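Local structure of Rik1-associated factor 1 (Schizosaccharomyces pombe, 4O9D) at residues I339-W344 and L394-V399. The protein serves as a subunit of the Clr4 methyltransferase complex, which ubiquitylates histone H3 and methylates it to form H3K9me, establishing heterochromatin. Sequence-based numbering, arbitrary orientation.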
loop_
_atom_site.group_PDB
_atom_site.type_symbol
_atom_site.label_atom_id
_atom_site.label_comp_id
_atom_site.label_asym_id
_atom_site.label_seq_id
_atom_site.Cartn_x
_atom_site.Cartn_y
_atom_site.Cartn_z
ATOM N N ILE A 339 3.514 8.373 11.064
ATOM C CA ILE A 339 2.920 8.701 9.774
ATOM C C ILE A 339 2.448 7.447 8.998
ATOM O O ILE A 339 3.283 6.638 8.574
ATOM C CB ILE A 339 3.921 9.477 8.879
ATOM C CG1 ILE A 339 4.502 10.724 9.592
ATOM C CG2 ILE A 339 3.261 9.848 7.559
ATOM C CD1 ILE A 339 3.496 11.788 9.948
ATOM N N ASN A 340 1.134 7.310 8.774
ATOM C CA ASN A 340 0.582 6.168 8.028
ATOM C C ASN A 340 -0.019 6.517 6.663
ATOM O O ASN A 340 -0.567 5.652 5.959
ATOM C CB ASN A 340 -0.496 5.471 8.842
ATOM C CG ASN A 340 0.068 4.504 9.851
ATOM O OD1 ASN A 340 1.120 3.896 9.629
ATOM N ND2 ASN A 340 -0.630 4.362 10.989
ATOM N N MET A 341 0.028 7.786 6.316
ATOM C CA MET A 341 -0.422 8.243 5.019
ATOM C C MET A 341 0.602 9.212 4.437
ATOM O O MET A 341 0.980 10.173 5.098
ATOM C CB MET A 341 -1.765 8.977 5.154
ATOM C CG MET A 341 -2.102 9.809 3.928
ATOM S SD MET A 341 -3.613 10.770 4.119
ATOM C CE MET A 341 -3.838 11.269 2.431
ATOM N N ALA A 342 1.053 8.965 3.209
ATOM C CA ALA A 342 2.010 9.861 2.578
ATOM C C ALA A 342 1.908 9.729 1.062
ATOM O O ALA A 342 2.346 8.731 0.507
ATOM C CB ALA A 342 3.438 9.549 3.053
ATOM N N GLN A 343 1.323 10.733 0.406
ATOM C CA GLN A 343 1.077 10.657 -1.039
ATOM C C GLN A 343 1.139 12.020 -1.678
ATOM O O GLN A 343 0.694 13.024 -1.094
ATOM C CB GLN A 343 -0.320 10.064 -1.332
ATOM C CG GLN A 343 -0.452 8.566 -1.071
ATOM C CD GLN A 343 -1.685 7.953 -1.731
ATOM O OE1 GLN A 343 -2.545 8.660 -2.262
ATOM N NE2 GLN A 343 -1.768 6.621 -1.703
ATOM N N TRP A 344 1.641 12.041 -2.901
ATOM C CA TRP A 344 1.531 13.208 -3.753
ATOM C C TRP A 344 0.188 13.233 -4.461
ATOM O O TRP A 344 -0.302 12.219 -4.975
ATOM C CB TRP A 344 2.680 13.242 -4.756
ATOM C CG TRP A 344 4.010 13.349 -4.033
ATOM C CD1 TRP A 344 4.733 12.322 -3.491
ATOM C CD2 TRP A 344 4.744 14.547 -3.756
ATOM N NE1 TRP A 344 5.890 12.809 -2.908
ATOM C CE2 TRP A 344 5.910 14.172 -3.050
ATOM C CE3 TRP A 344 4.525 15.908 -4.030
ATOM C CZ2 TRP A 344 6.847 15.100 -2.625
ATOM C CZ3 TRP A 344 5.471 16.824 -3.622
ATOM C CH2 TRP A 344 6.609 16.428 -2.919
ATOM N N LEU A 394 -10.498 11.110 -2.254
ATOM C CA LEU A 394 -9.518 10.877 -1.199
ATOM C C LEU A 394 -10.211 10.124 -0.041
ATOM O O LEU A 394 -11.320 10.474 0.372
ATOM C CB LEU A 394 -8.905 12.207 -0.729
ATOM C CG LEU A 394 -7.989 12.108 0.492
ATOM C CD1 LEU A 394 -6.719 11.274 0.186
ATOM C CD2 LEU A 394 -7.602 13.519 1.012
ATOM N N THR A 395 -9.583 9.061 0.441
ATOM C CA THR A 395 -10.170 8.249 1.483
ATOM C C THR A 395 -9.175 8.248 2.630
ATOM O O THR A 395 -7.993 7.987 2.417
ATOM C CB THR A 395 -10.445 6.773 0.978
ATOM O OG1 THR A 395 -11.350 6.790 -0.133
ATOM C CG2 THR A 395 -11.069 5.962 2.078
ATOM N N VAL A 396 -9.647 8.549 3.841
ATOM C CA VAL A 396 -8.794 8.611 5.005
ATOM C C VAL A 396 -9.417 7.797 6.133
ATOM O O VAL A 396 -10.611 7.889 6.370
ATOM C CB VAL A 396 -8.603 10.092 5.442
ATOM C CG1 VAL A 396 -7.716 10.198 6.663
ATOM C CG2 VAL A 396 -8.023 10.883 4.277
ATOM N N CYS A 397 -8.608 6.982 6.812
ATOM C CA CYS A 397 -9.109 6.075 7.861
ATOM C C CYS A 397 -8.357 6.282 9.173
ATOM O O CYS A 397 -7.195 6.691 9.166
ATOM C CB CYS A 397 -8.917 4.625 7.444
ATOM S SG CYS A 397 -9.279 4.240 5.720
ATOM N N CYS A 398 -8.988 5.959 10.300
ATOM C CA CYS A 398 -8.314 6.138 11.590
ATOM C C CYS A 398 -8.576 4.969 12.520
ATOM O O CYS A 398 -9.408 4.119 12.242
ATOM C CB CYS A 398 -8.717 7.462 12.253
ATOM S SG CYS A 398 -10.456 7.577 12.809
ATOM N N VAL A 399 -7.819 4.906 13.607
ATOM C CA VAL A 399 -7.989 3.849 14.572
ATOM C C VAL A 399 -9.430 3.819 15.063
ATOM O O VAL A 399 -9.973 4.850 15.410
ATOM C CB VAL A 399 -7.056 4.041 15.767
ATOM C CG1 VAL A 399 -7.381 3.030 16.855
ATOM C CG2 VAL A 399 -5.599 3.905 15.312
#
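Met341 is the residue of 339-344 that reaches Leu394 and Val396, and the segment leads up to it through two residues held by neighbouring blades. Ile339 looks the other way: its side chain lies on Ser296 and His319, and its carbonyl O accepts a bond from Asn282 ND2. Asn340 turns toward the following blade, where its ND2 bonds to the carbonyl O of Ile382. It forms a classic beta bulge with Met341, both facing Gly354, and the two consecutive CB atoms point toward 394-399. Met341 has CG anti to its backbone N (chi1 164°) and stays extended beyond it, which carries the thioether across to the second strand of the next blade. There its CE meets the CD1 branch of Leu394 at 3.7 Å, the two chains passing at a slant. A looser touch joins Met341 SD to Val396 CG2 at 4.4 Å. All three residues are buried, and no hydrogen bond links the segments, whose CA atoms come no closer than 8.4 Å, between Met341 and Val396. This is packing between adjacent blades of the WD-repeat beta-propeller domain: 341-344 is the first strand of its four-stranded sheet, and 393-398 is the second of the next, beyond 382-387. Ala342 then faces back onto Ser296 in the preceding blade. Gln343 turns forward again, its OE1 accepting the backbone N of Phe387, so Asn340 and Gln343 bracket strand 382-387 at its two ends. Trp344 returns to the preceding blade, where its NE1 bonds Thr285 OG1.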